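Local coordinates for protein dihydropteroate synthase (Xanthomonas albilineans, PDB 6Q62) that probably condenses para-aminobenzoate with a dihydropterin diphosphate to form 7,8-dihydropteroate, the precursor of folates, at residues 24-29 with 50-55; 60-65 with 84-89; 191-196 with 207-212. All coordinates share one frame; numbering follows the deposited sequence.

Overall arrangement
All three are buried packing contacts without a hydrogen bond across them. Contacts 1 and 2 share a region of the barrel, their centres about 10 Å apart: each sets a helix against a strand, and strands 21-27 and 59-63 are neighbours in the parallel sheet, where Val26 N lies 2.8 Å from Asp61 O. Contact 1 rests on one leucine over backbone, contact 2 on branched side chains packed together. Contact 3 lies across the chain's centre from contact 1, about 24 Å between centres, and joins a loop to a short helix. The bound groups are met differently: Asn27 of contact 1 hydrogen-bonds a sulfate, while Phe195 of contact 3 lays a ring edge against 6-chloroguanine.

Contact 1: 24-29 with 50-55; sequences GIVNVT and LRLAEE. With SO4 (sulfate ion), chain H.
A small helix-on-strand packing contact, buried in the wall of the barrel, brings Leu52 of helix 41-54 against the backbone of strand 21-27. Strand 24-27 and helix 50-54 run almost antiparallel, at 173°, with their axes 8.8 Å apart. One methyl does the touching: Leu52 CD1 comes 3.4 Å from Ile25 O and 3.8 Å from Gly24 C, so the methyl lies over the backbone from Gly24 C to Ile25 O. Gly24 has no side chain in the way, and its CA is 6.1 Å from that of Leu52. Val26 adds a looser apolar touch, its CG2 4.3 Å from Leu52 CD1. With CG anti to its carbonyl carbon (chi1 -60°), Leu52 extends CD1 to the strand backbone.

Ile25 points away from the helix, toward a bound sulfate, its CG2 3.8 Å from sulfate O3. Further along, Asn27 ND2 donates to sulfate O1 at 3.0 Å with an N-H...O angle of 150°, and more weakly to O3. Arg261 and His263 also bind this ion, which probably came from the crystallisation liquor. Strand 21-27, helix 41-54 and strand 59-63 make up a beta-alpha-beta unit, the building block of the TIM barrel.

Contact 2: 60-65 with 84-89; sequences LDIGGE and IPVIER
Val86 is the first residue of helix segment 84-89 to meet the strand, and it does so through one methyl: its CG1 sits 3.8 Å from Ile62 CG2. That methyl is placed anti to the backbone N of Val86 (chi1 174°). On the strand side Ile62 is the sole partner, its CB directed at the helix and its two branches shared between two helix residues, both of which it crosses at a slant. Val28, in the loop just after the neighbouring strand 21-27, packs on both Ile62 and Val86.

Ile87 follows, and takes the other branch. Its CB starts off to the side, but CG1 swings in to the strand: Ile62 CD1 touches this methylene at 3.8 Å, and Ile62 CG2 lies more loosely at 4.2 Å from it. Here strand 59-63 meets helix 76-93, the helix that follows it in the TIM barrel, and Ile62 is part of the apolar layer between them. Ile87 also packs on Ala111 and Ala114 of helix 105-114, the next helix round.

Arg89, one turn beyond Pro85, bends back along its own helix: its NH1 makes a weak bond of 3.4 Å to Pro85 O, which lies in the guanidinium plane.

Contact 3: 191-196 with 207-212; sequences PGFGFG and AHLPRL. With 6GU (6-chloroguanine), chain E; EDO (1,2-ethanediol), chain F.
Pro191 lies across two leucines, and the three side chains are turned differently against one another. The proline ring crosses Leu209 at about a right angle, with Pro191 CG 4.0 Å from Leu209 CD1. It meets Leu212 at a slant and somewhat closer, Pro191 CB being 3.7 Å from Leu212 CD1. CG touches both leucines, CB Leu212 alone. Their first torsions differ: Leu209 sends CG anti to its backbone N (chi1 -155°), whereas Leu212 keeps CG beside its own N (chi1 -77°), and in each case it is the CD1 methyl that arrives at the proline.

Phe193 joins from the loop with the far end of its ring, CZ lying 4.2 Å from Leu209 CD1, which approaches the ring obliquely. The short, weakly bonded helical turn at about 209-212 is thus joined by apolar packing to the loop that follows strand 187-190. Just before it, Ala207 and His208 pack on Val281 of the second subunit.

A type II beta turn runs from Gly192 to Phe195, closed by Phe195 N to Gly192 O at 3.1 Å, and Gly194 takes a positive phi of 86° within it. Phe195 stands at the ligand end of the loop and takes no part in the leucine packing. Its phenyl edge, CE1 and CZ, stands on the face of the purine of 6-chloroguanine, the two rings nearly perpendicular, with CE1 3.3 Å from N7. Lys197 binds the carbonyls of Pro191, Gly192 and Phe195, gripping the loop from one amine, and Lys226 binds that of Phe193 as well as the ligand. Such a loop at the C-terminal end of a barrel strand, carrying a residue into the pocket, is typical of TIM-barrel active sites, here the 6-chloroguanine site of a pterin-binding enzyme.

Contact 1: 24-29 with 50-55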
ATOM      1  N   GLY A  24      16.845   0.008   2.851  1.00  6.98           N
ATOM      2  CA  GLY A  24      16.924   0.481   1.465  1.00  6.89           C
ATOM      3  C   GLY A  24      17.964  -0.271   0.665  1.00 12.71           C
ATOM      4  O   GLY A  24      19.101  -0.405   1.113  1.00 11.40           O
ATOM      5  N   ILE A  25      17.579  -0.762  -0.534  1.00  9.43           N
ATOM      6  CA  ILE A  25      18.449  -1.535  -1.413  1.00  7.68           C
ATOM      7  C   ILE A  25      19.417  -0.660  -2.183  1.00 10.35           C
ATOM      8  O   ILE A  25      18.986   0.195  -2.965  1.00  9.93           O
ATOM      9  CB  ILE A  25      17.604  -2.412  -2.376  1.00  9.24           C
ATOM     10  CG1 ILE A  25      16.744  -3.420  -1.592  1.00  9.25           C
ATOM     11  CG2 ILE A  25      18.505  -3.120  -3.403  1.00  9.29           C
ATOM     12  CD1 ILE A  25      15.691  -4.182  -2.449  1.00 13.83           C
ATOM     13  N   VAL A  26      20.727  -0.875  -1.980  1.00  8.19           N
ATOM     14  CA  VAL A  26      21.764  -0.157  -2.715  1.00  7.23           C
ATOM     15  C   VAL A  26      22.569  -1.186  -3.503  1.00 10.60           C
ATOM     16  O   VAL A  26      23.477  -1.817  -2.959  1.00 11.64           O
ATOM     17  CB  VAL A  26      22.663   0.742  -1.819  1.00 12.35           C
ATOM     18  CG1 VAL A  26      23.712   1.494  -2.657  1.00 12.42           C
ATOM     19  CG2 VAL A  26      21.821   1.703  -0.998  1.00 12.49           C
ATOM     20  N   ASN A  27      22.222  -1.385  -4.791  1.00 10.43           N
ATOM     21  CA  ASN A  27      22.955  -2.326  -5.625  1.00 10.56           C
ATOM     22  C   ASN A  27      24.109  -1.604  -6.305  1.00 14.14           C
ATOM     23  O   ASN A  27      23.921  -0.544  -6.908  1.00 14.97           O
ATOM     24  CB  ASN A  27      22.037  -2.981  -6.646  1.00 12.81           C
ATOM     25  CG  ASN A  27      21.099  -4.000  -6.056  1.00 32.99           C
ATOM     26  OD1 ASN A  27      21.448  -4.766  -5.152  1.00 30.94           O
ATOM     27  ND2 ASN A  27      19.894  -4.045  -6.578  1.00 29.43           N
ATOM     28  N   VAL A  28      25.309  -2.156  -6.163  1.00  9.41           N
ATOM     29  CA  VAL A  28      26.491  -1.542  -6.764  1.00  9.85           C
ATOM     30  C   VAL A  28      26.860  -2.415  -7.951  1.00 17.50           C
ATOM     31  O   VAL A  28      27.751  -3.253  -7.860  1.00 18.23           O
ATOM     32  CB  VAL A  28      27.691  -1.394  -5.784  1.00 13.66           C
ATOM     33  CG1 VAL A  28      28.758  -0.445  -6.367  1.00 14.41           C
ATOM     34  CG2 VAL A  28      27.235  -0.934  -4.404  1.00 13.86           C
ATOM     35  N   THR A  29      26.131  -2.270  -9.048  1.00 17.70           N
ATOM     36  CA  THR A  29      26.421  -3.056 -10.249  1.00 19.31           C
ATOM     37  C   THR A  29      26.305  -2.088 -11.426  1.00 24.84           C
ATOM     38  O   THR A  29      25.410  -1.232 -11.414  1.00 22.70           O
ATOM     39  CB  THR A  29      25.446  -4.259 -10.434  1.00 30.32           C
ATOM     40  OG1 THR A  29      24.112  -3.777 -10.529  1.00 36.92           O
ATOM     41  CG2 THR A  29      25.540  -5.312  -9.310  1.00 27.48           C
ATOM     42  N   LEU A  50      22.310   7.834  -0.621  1.00 10.77           N
ATOM     43  CA  LEU A  50      22.004   9.131   0.022  1.00 11.40           C
ATOM     44  C   LEU A  50      20.546   9.533  -0.203  1.00 14.83           C
ATOM     45  O   LEU A  50      19.894  10.028   0.727  1.00 14.24           O
ATOM     46  CB  LEU A  50      22.930  10.236  -0.477  1.00 11.22           C
ATOM     47  CG  LEU A  50      24.402  10.134  -0.068  1.00 16.51           C
ATOM     48  CD1 LEU A  50      25.201  11.267  -0.676  1.00 17.17           C
ATOM     49  CD2 LEU A  50      24.573  10.124   1.437  1.00 17.66           C
ATOM     50  N   ARG A  51      20.012   9.240  -1.401  1.00 10.82           N
ATOM     51  CA  ARG A  51      18.603   9.519  -1.739  1.00 10.49           C
ATOM     52  C   ARG A  51      17.693   8.646  -0.863  1.00 12.20           C
ATOM     53  O   ARG A  51      16.714   9.142  -0.315  1.00 12.51           O
ATOM     54  CB  ARG A  51      18.320   9.269  -3.234  1.00 13.69           C
ATOM     55  CG  ARG A  51      16.857   9.521  -3.583  1.00 20.50           C
ATOM     56  CD  ARG A  51      16.551   9.593  -5.054  1.00 33.52           C
ATOM     57  NE  ARG A  51      16.694   8.311  -5.743  1.00 40.88           N
ATOM     58  CZ  ARG A  51      15.725   7.411  -5.887  1.00 58.52           C
ATOM     59  NH1 ARG A  51      14.528   7.623  -5.362  1.00 43.61           N
ATOM     60  NH2 ARG A  51      15.946   6.295  -6.561  1.00 46.64           N
ATOM     61  N   LEU A  52      18.050   7.358  -0.677  1.00  9.72           N
ATOM     62  CA  LEU A  52      17.249   6.480   0.178  1.00  9.35           C
ATOM     63  C   LEU A  52      17.263   6.925   1.643  1.00 12.03           C
ATOM     64  O   LEU A  52      16.230   6.831   2.323  1.00  9.36           O
ATOM     65  CB  LEU A  52      17.663   5.008   0.014  1.00  9.40           C
ATOM     66  CG  LEU A  52      17.515   4.423  -1.405  1.00 11.96           C
ATOM     67  CD1 LEU A  52      17.728   2.923  -1.376  1.00 12.18           C
ATOM     68  CD2 LEU A  52      16.152   4.775  -2.049  1.00 12.68           C
ATOM     69  N   ALA A  53      18.419   7.398   2.144  1.00  9.95           N
ATOM     70  CA  ALA A  53      18.499   7.951   3.495  1.00 11.68           C
ATOM     71  C   ALA A  53      17.550   9.166   3.576  1.00 14.07           C
ATOM     72  O   ALA A  53      16.763   9.235   4.509  1.00 13.99           O
ATOM     73  CB  ALA A  53      19.913   8.391   3.827  1.00 12.40           C
ATOM     74  N   GLU A  54      17.584  10.074   2.587  1.00 11.30           N
ATOM     75  CA  GLU A  54      16.679  11.244   2.572  1.00 12.09           C
ATOM     76  C   GLU A  54      15.206  10.825   2.574  1.00 14.70           C
ATOM     77  O   GLU A  54      14.378  11.522   3.164  1.00 14.75           O
ATOM     78  CB  GLU A  54      16.928  12.112   1.328  1.00 13.70           C
ATOM     79  CG  GLU A  54      18.232  12.877   1.300  1.00 24.44           C
ATOM     80  CD  GLU A  54      18.553  13.449  -0.073  1.00 53.12           C
ATOM     81  OE1 GLU A  54      17.657  13.452  -0.953  1.00 56.52           O
ATOM     82  OE2 GLU A  54      19.707  13.888  -0.276  1.00 51.16           O
ATOM     83  N   GLU A  55      14.874   9.682   1.907  1.00  9.96           N
ATOM     84  CA  GLU A  55      13.526   9.138   1.824  1.00  9.72           C
ATOM     85  C   GLU A  55      13.077   8.457   3.113  1.00 13.49           C
ATOM     86  O   GLU A  55      11.940   8.025   3.199  1.00 12.58           O
ATOM     87  CB  GLU A  55      13.402   8.165   0.641  1.00 11.70           C
ATOM     88  CG  GLU A  55      13.494   8.857  -0.698  1.00  9.50           C
ATOM     89  CD  GLU A  55      13.201   7.977  -1.888  1.00 17.29           C
ATOM     90  OE1 GLU A  55      12.802   6.809  -1.693  1.00 13.56           O
ATOM     91  OE2 GLU A  55      13.369   8.469  -3.026  1.00 19.61           O
TER
HETATM   92  S   SO4 H 404      17.676  -6.945  -5.620  1.00 32.28           S
HETATM   93  O1  SO4 H 404      17.422  -5.796  -6.510  1.00 31.71           O
HETATM   94  O2  SO4 H 404      17.962  -8.153  -6.408  1.00 34.51           O
HETATM   95  O3  SO4 H 404      18.868  -6.673  -4.741  1.00 26.80           O
HETATM   96  O4  SO4 H 404      16.511  -7.223  -4.798  1.00 32.27           O

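Contact 2: 60-65 with 84-89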
ATOM      1  N   LEU A  60      20.700   0.838   5.186  1.00  9.37           N
ATOM      2  CA  LEU A  60      20.998   0.623   3.773  1.00  8.03           C
ATOM      3  C   LEU A  60      21.690  -0.715   3.590  1.00 11.29           C
ATOM      4  O   LEU A  60      22.566  -1.045   4.365  1.00 11.26           O
ATOM      5  CB  LEU A  60      21.890   1.743   3.229  1.00  6.92           C
ATOM      6  CG  LEU A  60      21.316   3.175   3.342  1.00 10.58           C
ATOM      7  CD1 LEU A  60      22.336   4.187   2.836  1.00 10.50           C
ATOM      8  CD2 LEU A  60      19.997   3.319   2.559  1.00 12.42           C
ATOM      9  N   ASP A  61      21.278  -1.491   2.585  1.00  8.51           N
ATOM     10  CA  ASP A  61      21.873  -2.789   2.301  1.00  7.72           C
ATOM     11  C   ASP A  61      22.670  -2.630   1.010  1.00 11.37           C
ATOM     12  O   ASP A  61      22.086  -2.472  -0.066  1.00 11.49           O
ATOM     13  CB  ASP A  61      20.789  -3.833   2.117  1.00  9.94           C
ATOM     14  CG  ASP A  61      21.319  -5.249   2.030  1.00 13.92           C
ATOM     15  OD1 ASP A  61      22.231  -5.591   2.812  1.00 15.09           O
ATOM     16  OD2 ASP A  61      20.810  -6.027   1.172  1.00 16.22           O
ATOM     17  N   ILE A  62      23.995  -2.724   1.114  1.00  8.07           N
ATOM     18  CA  ILE A  62      24.921  -2.479  -0.006  1.00  6.74           C
ATOM     19  C   ILE A  62      25.394  -3.833  -0.540  1.00 11.49           C
ATOM     20  O   ILE A  62      25.975  -4.617   0.210  1.00 10.48           O
ATOM     21  CB  ILE A  62      26.105  -1.606   0.499  1.00  9.68           C
ATOM     22  CG1 ILE A  62      25.564  -0.263   1.050  1.00 12.53           C
ATOM     23  CG2 ILE A  62      27.141  -1.354  -0.627  1.00 10.88           C
ATOM     24  CD1 ILE A  62      26.464   0.403   2.078  1.00 18.96           C
ATOM     25  N   GLY A  63      25.112  -4.095  -1.806  1.00 10.81           N
ATOM     26  CA  GLY A  63      25.485  -5.375  -2.410  1.00 10.40           C
ATOM     27  C   GLY A  63      26.157  -5.194  -3.750  1.00 13.65           C
ATOM     28  O   GLY A  63      25.757  -4.331  -4.528  1.00 15.12           O
ATOM     29  N   GLY A  64      27.163  -6.021  -4.028  1.00 10.34           N
ATOM     30  CA  GLY A  64      27.870  -5.925  -5.299  1.00 11.21           C
ATOM     31  C   GLY A  64      27.679  -7.137  -6.189  1.00 16.93           C
ATOM     32  O   GLY A  64      28.328  -7.232  -7.224  1.00 17.58           O
ATOM     33  N   GLU A  65      26.817  -8.085  -5.775  1.00 15.52           N
ATOM     34  CA  GLU A  65      26.578  -9.325  -6.520  1.00 32.33           C
ATOM     35  C   GLU A  65      25.091  -9.665  -6.581  1.00 56.74           C
ATOM     36  O   GLU A  65      24.474  -9.908  -5.544  1.00 31.81           O
ATOM     37  CB  GLU A  65      27.405 -10.473  -5.894  1.00 33.83           C
ATOM     38  CG  GLU A  65      27.277 -11.806  -6.612  1.00 39.06           C
ATOM     39  CD  GLU A  65      28.227 -12.886  -6.145  1.00 53.22           C
ATOM     40  OE1 GLU A  65      28.567 -12.900  -4.941  1.00 43.30           O
ATOM     41  OE2 GLU A  65      28.614 -13.738  -6.976  1.00 40.88           O
ATOM     42  N   ILE A  84      33.336  -1.919  -1.228  1.00  8.20           N
ATOM     43  CA  ILE A  84      34.145  -1.191  -0.218  1.00  9.12           C
ATOM     44  C   ILE A  84      34.134   0.323  -0.410  1.00 12.32           C
ATOM     45  O   ILE A  84      33.885   1.032   0.572  1.00 13.97           O
ATOM     46  CB  ILE A  84      35.589  -1.768  -0.103  1.00 12.07           C
ATOM     47  CG1 ILE A  84      35.558  -3.280   0.234  1.00 13.02           C
ATOM     48  CG2 ILE A  84      36.466  -0.933   0.889  1.00 14.24           C
ATOM     49  CD1 ILE A  84      34.770  -3.646   1.522  1.00 16.37           C
ATOM     50  N   PRO A  85      34.365   0.884  -1.623  1.00 11.81           N
ATOM     51  CA  PRO A  85      34.351   2.356  -1.743  1.00 11.92           C
ATOM     52  C   PRO A  85      32.962   2.932  -1.415  1.00 13.20           C
ATOM     53  O   PRO A  85      32.863   4.023  -0.857  1.00 13.70           O
ATOM     54  CB  PRO A  85      34.758   2.605  -3.194  1.00 13.23           C
ATOM     55  CG  PRO A  85      35.337   1.335  -3.675  1.00 17.82           C
ATOM     56  CD  PRO A  85      34.691   0.242  -2.912  1.00 13.75           C
ATOM     57  N   VAL A  86      31.884   2.184  -1.727  1.00  9.84           N
ATOM     58  CA  VAL A  86      30.512   2.628  -1.424  1.00  8.86           C
ATOM     59  C   VAL A  86      30.274   2.676   0.088  1.00 12.05           C
ATOM     60  O   VAL A  86      29.761   3.675   0.594  1.00 13.26           O
ATOM     61  CB  VAL A  86      29.458   1.761  -2.157  1.00 11.67           C
ATOM     62  CG1 VAL A  86      28.020   2.125  -1.739  1.00 12.37           C
ATOM     63  CG2 VAL A  86      29.632   1.931  -3.663  1.00 11.08           C
ATOM     64  N   ILE A  87      30.697   1.618   0.808  1.00  9.40           N
ATOM     65  CA  ILE A  87      30.569   1.600   2.271  1.00 10.12           C
ATOM     66  C   ILE A  87      31.399   2.756   2.881  1.00 12.82           C
ATOM     67  O   ILE A  87      30.899   3.460   3.753  1.00 12.45           O
ATOM     68  CB  ILE A  87      31.003   0.224   2.843  1.00 11.73           C
ATOM     69  CG1 ILE A  87      29.992  -0.857   2.411  1.00 12.19           C
ATOM     70  CG2 ILE A  87      31.127   0.268   4.380  1.00 11.33           C
ATOM     71  CD1 ILE A  87      30.488  -2.260   2.518  1.00 14.99           C
ATOM     72  N   GLU A  88      32.648   2.955   2.407  1.00 11.35           N
ATOM     73  CA  GLU A  88      33.519   4.014   2.968  1.00 12.60           C
ATOM     74  C   GLU A  88      32.868   5.396   2.816  1.00 18.54           C
ATOM     75  O   GLU A  88      32.842   6.191   3.757  1.00 20.54           O
ATOM     76  CB  GLU A  88      34.909   3.994   2.299  1.00 13.80           C
ATOM     77  CG  GLU A  88      35.714   2.751   2.660  1.00 18.10           C
ATOM     78  CD  GLU A  88      37.053   2.586   1.973  1.00 37.97           C
ATOM     79  OE1 GLU A  88      37.219   3.122   0.856  1.00 35.02           O
ATOM     80  OE2 GLU A  88      37.930   1.894   2.536  1.00 33.74           O
ATOM     81  N   ARG A  89      32.275   5.651   1.649  1.00 15.45           N
ATOM     82  CA  ARG A  89      31.617   6.939   1.395  1.00 14.79           C
ATOM     83  C   ARG A  89      30.310   7.083   2.166  1.00 18.64           C
ATOM     84  O   ARG A  89      30.076   8.131   2.771  1.00 18.42           O
ATOM     85  CB  ARG A  89      31.412   7.151  -0.107  1.00 13.95           C
ATOM     86  CG  ARG A  89      32.697   7.557  -0.826  1.00 19.85           C
ATOM     87  CD  ARG A  89      32.745   7.025  -2.247  1.00 27.72           C
ATOM     88  NE  ARG A  89      33.929   7.494  -2.990  1.00 29.90           N
ATOM     89  CZ  ARG A  89      35.129   6.914  -2.971  1.00 44.15           C
ATOM     90  NH1 ARG A  89      35.337   5.824  -2.247  1.00 28.84           N
ATOM     91  NH2 ARG A  89      36.130   7.425  -3.673  1.00 41.80           N
TER

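Contact 3: 191-196 with 207-212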
ATOM      1  N   PRO A 191      12.717 -15.496   5.174  1.00 10.01           N
ATOM      2  CA  PRO A 191      12.283 -16.675   4.379  1.00  9.79           C
ATOM      3  C   PRO A 191      12.787 -16.711   2.955  1.00 12.67           C
ATOM      4  O   PRO A 191      12.563 -17.701   2.244  1.00 14.83           O
ATOM      5  CB  PRO A 191      10.753 -16.578   4.414  1.00 12.02           C
ATOM      6  CG  PRO A 191      10.485 -15.128   4.556  1.00 15.30           C
ATOM      7  CD  PRO A 191      11.566 -14.604   5.478  1.00 10.27           C
ATOM      8  N   GLY A 192      13.386 -15.620   2.504  1.00  9.21           N
ATOM      9  CA  GLY A 192      13.958 -15.547   1.164  1.00  8.23           C
ATOM     10  C   GLY A 192      12.938 -15.572   0.058  1.00 13.70           C
ATOM     11  O   GLY A 192      12.965 -16.474  -0.793  1.00 12.23           O
ATOM     12  N   PHE A 193      11.999 -14.606   0.080  1.00 10.76           N
ATOM     13  CA  PHE A 193      10.988 -14.561  -0.980  1.00  9.77           C
ATOM     14  C   PHE A 193      11.650 -14.501  -2.361  1.00 13.06           C
ATOM     15  O   PHE A 193      12.604 -13.748  -2.564  1.00 12.97           O
ATOM     16  CB  PHE A 193      10.058 -13.355  -0.781  1.00 10.38           C
ATOM     17  CG  PHE A 193       9.180 -13.473   0.438  1.00 10.04           C
ATOM     18  CD1 PHE A 193       8.078 -14.310   0.439  1.00 10.43           C
ATOM     19  CD2 PHE A 193       9.390 -12.659   1.552  1.00 10.07           C
ATOM     20  CE1 PHE A 193       7.244 -14.403   1.565  1.00 10.35           C
ATOM     21  CE2 PHE A 193       8.538 -12.733   2.667  1.00 12.40           C
ATOM     22  CZ  PHE A 193       7.471 -13.604   2.668  1.00 10.68           C
ATOM     23  N   GLY A 194      11.174 -15.341  -3.278  1.00 13.60           N
ATOM     24  CA  GLY A 194      11.664 -15.376  -4.648  1.00 14.12           C
ATOM     25  C   GLY A 194      12.883 -16.246  -4.910  1.00 19.53           C
ATOM     26  O   GLY A 194      13.225 -16.463  -6.076  1.00 20.72           O
ATOM     27  N   PHE A 195      13.543 -16.762  -3.850  1.00 14.18           N
ATOM     28  CA  PHE A 195      14.726 -17.620  -4.022  1.00 13.66           C
ATOM     29  C   PHE A 195      14.311 -19.087  -4.045  1.00 18.53           C
ATOM     30  O   PHE A 195      14.062 -19.681  -2.989  1.00 19.02           O
ATOM     31  CB  PHE A 195      15.739 -17.354  -2.914  1.00 14.72           C
ATOM     32  CG  PHE A 195      16.431 -16.027  -3.051  1.00 15.12           C
ATOM     33  CD1 PHE A 195      15.877 -14.876  -2.494  1.00 17.40           C
ATOM     34  CD2 PHE A 195      17.658 -15.923  -3.705  1.00 17.73           C
ATOM     35  CE1 PHE A 195      16.542 -13.654  -2.574  1.00 17.08           C
ATOM     36  CE2 PHE A 195      18.315 -14.691  -3.799  1.00 19.67           C
ATOM     37  CZ  PHE A 195      17.746 -13.565  -3.237  1.00 17.63           C
ATOM     38  N   GLY A 196      14.200 -19.636  -5.247  1.00 17.24           N
ATOM     39  CA  GLY A 196      13.777 -21.018  -5.459  1.00 18.54           C
ATOM     40  C   GLY A 196      12.373 -21.267  -4.947  1.00 21.31           C
ATOM     41  O   GLY A 196      12.125 -22.248  -4.250  1.00 19.68           O
ATOM     42  N   ALA A 207       1.539 -15.380   3.854  1.00 11.68           N
ATOM     43  CA  ALA A 207       0.316 -15.608   4.626  1.00 12.77           C
ATOM     44  C   ALA A 207       0.644 -16.248   5.988  1.00 18.02           C
ATOM     45  O   ALA A 207       0.042 -15.871   6.988  1.00 19.98           O
ATOM     46  CB  ALA A 207      -0.636 -16.498   3.836  1.00 13.26           C
ATOM     47  N   HIS A 208       1.629 -17.164   6.024  1.00 16.04           N
ATOM     48  CA  HIS A 208       2.044 -17.876   7.241  1.00 17.24           C
ATOM     49  C   HIS A 208       3.267 -17.281   7.932  1.00 19.23           C
ATOM     50  O   HIS A 208       3.856 -17.924   8.800  1.00 17.19           O
ATOM     51  CB  HIS A 208       2.258 -19.361   6.950  1.00 19.00           C
ATOM     52  CG  HIS A 208       1.012 -20.077   6.557  1.00 23.46           C
ATOM     53  ND1 HIS A 208       0.758 -20.387   5.253  1.00 26.25           N
ATOM     54  CD2 HIS A 208      -0.009 -20.523   7.322  1.00 26.47           C
ATOM     55  CE1 HIS A 208      -0.383 -21.053   5.254  1.00 26.05           C
ATOM     56  NE2 HIS A 208      -0.897 -21.128   6.471  1.00 26.73           N
ATOM     57  N   LEU A 209       3.618 -16.025   7.596  1.00 15.87           N
ATOM     58  CA  LEU A 209       4.748 -15.334   8.218  1.00 15.28           C
ATOM     59  C   LEU A 209       4.691 -15.308   9.762  1.00 18.25           C
ATOM     60  O   LEU A 209       5.752 -15.427  10.385  1.00 16.83           O
ATOM     61  CB  LEU A 209       4.910 -13.923   7.639  1.00 15.73           C
ATOM     62  CG  LEU A 209       6.321 -13.322   7.714  1.00 21.09           C
ATOM     63  CD1 LEU A 209       7.321 -14.133   6.878  1.00 20.31           C
ATOM     64  CD2 LEU A 209       6.318 -11.894   7.220  1.00 23.41           C
ATOM     65  N   PRO A 210       3.517 -15.184  10.436  1.00 17.16           N
ATOM     66  CA  PRO A 210       3.535 -15.183  11.909  1.00 18.23           C
ATOM     67  C   PRO A 210       4.191 -16.422  12.519  1.00 21.84           C
ATOM     68  O   PRO A 210       4.788 -16.307  13.582  1.00 23.36           O
ATOM     69  CB  PRO A 210       2.050 -15.089  12.268  1.00 19.72           C
ATOM     70  CG  PRO A 210       1.436 -14.383  11.106  1.00 23.55           C
ATOM     71  CD  PRO A 210       2.138 -14.977   9.934  1.00 18.70           C
ATOM     72  N   ARG A 211       4.132 -17.587  11.829  1.00 18.76           N
ATOM     73  CA  ARG A 211       4.732 -18.845  12.284  1.00 19.46           C
ATOM     74  C   ARG A 211       6.261 -18.738  12.386  1.00 24.12           C
ATOM     75  O   ARG A 211       6.867 -19.353  13.277  1.00 24.90           O
ATOM     76  CB  ARG A 211       4.344 -20.005  11.346  1.00 20.92           C
ATOM     77  N   LEU A 212       6.887 -17.952  11.471  1.00 17.77           N
ATOM     78  CA  LEU A 212       8.333 -17.740  11.486  1.00 18.06           C
ATOM     79  C   LEU A 212       8.722 -16.751  12.562  1.00 20.77           C
ATOM     80  O   LEU A 212       9.859 -16.783  13.034  1.00 22.63           O
ATOM     81  CB  LEU A 212       8.833 -17.202  10.124  1.00 18.94           C
ATOM     82  CG  LEU A 212       8.968 -18.203   8.980  1.00 25.14           C
ATOM     83  CD1 LEU A 212       9.425 -17.508   7.738  1.00 25.56           C
ATOM     84  CD2 LEU A 212       9.923 -19.325   9.332  1.00 27.54           C
TER
HETATM   85 CL6  6GU E 401      14.503 -11.164  -0.080  1.00 32.98          CL
HETATM   86  N1  6GU E 401      16.372 -10.894   1.529  1.00 18.64           N
HETATM   87  C2  6GU E 401      17.724 -10.668   1.787  1.00 16.84           C
HETATM   88  N2  6GU E 401      18.060 -10.828   3.058  1.00 20.10           N
HETATM   89  N3  6GU E 401      18.681 -10.335   0.848  1.00 12.39           N
HETATM   90  C4  6GU E 401      18.200 -10.266  -0.441  1.00 13.50           C
HETATM   91  C5  6GU E 401      16.843 -10.508  -0.783  1.00 20.19           C
HETATM   92  C6  6GU E 401      16.028 -10.807   0.263  1.00 21.79           C
HETATM   93  N7  6GU E 401      16.688 -10.378  -2.162  1.00 20.52           N
HETATM   94  C8  6GU E 401      17.968 -10.064  -2.611  1.00 20.86           C
HETATM   95  N9  6GU E 401      18.889  -9.984  -1.614  1.00 18.12           N
HETATM   96  C1  EDO F 402      12.343 -11.728  -9.172  1.00 27.53           C
HETATM   97  O1  EDO F 402      12.751 -10.397  -9.242  1.00 32.44           O
HETATM   98  C2  EDO F 402      12.711 -12.298  -7.809  1.00 28.03           C
HETATM   99  O2  EDO F 402      12.098 -13.561  -7.652  1.00 27.49           O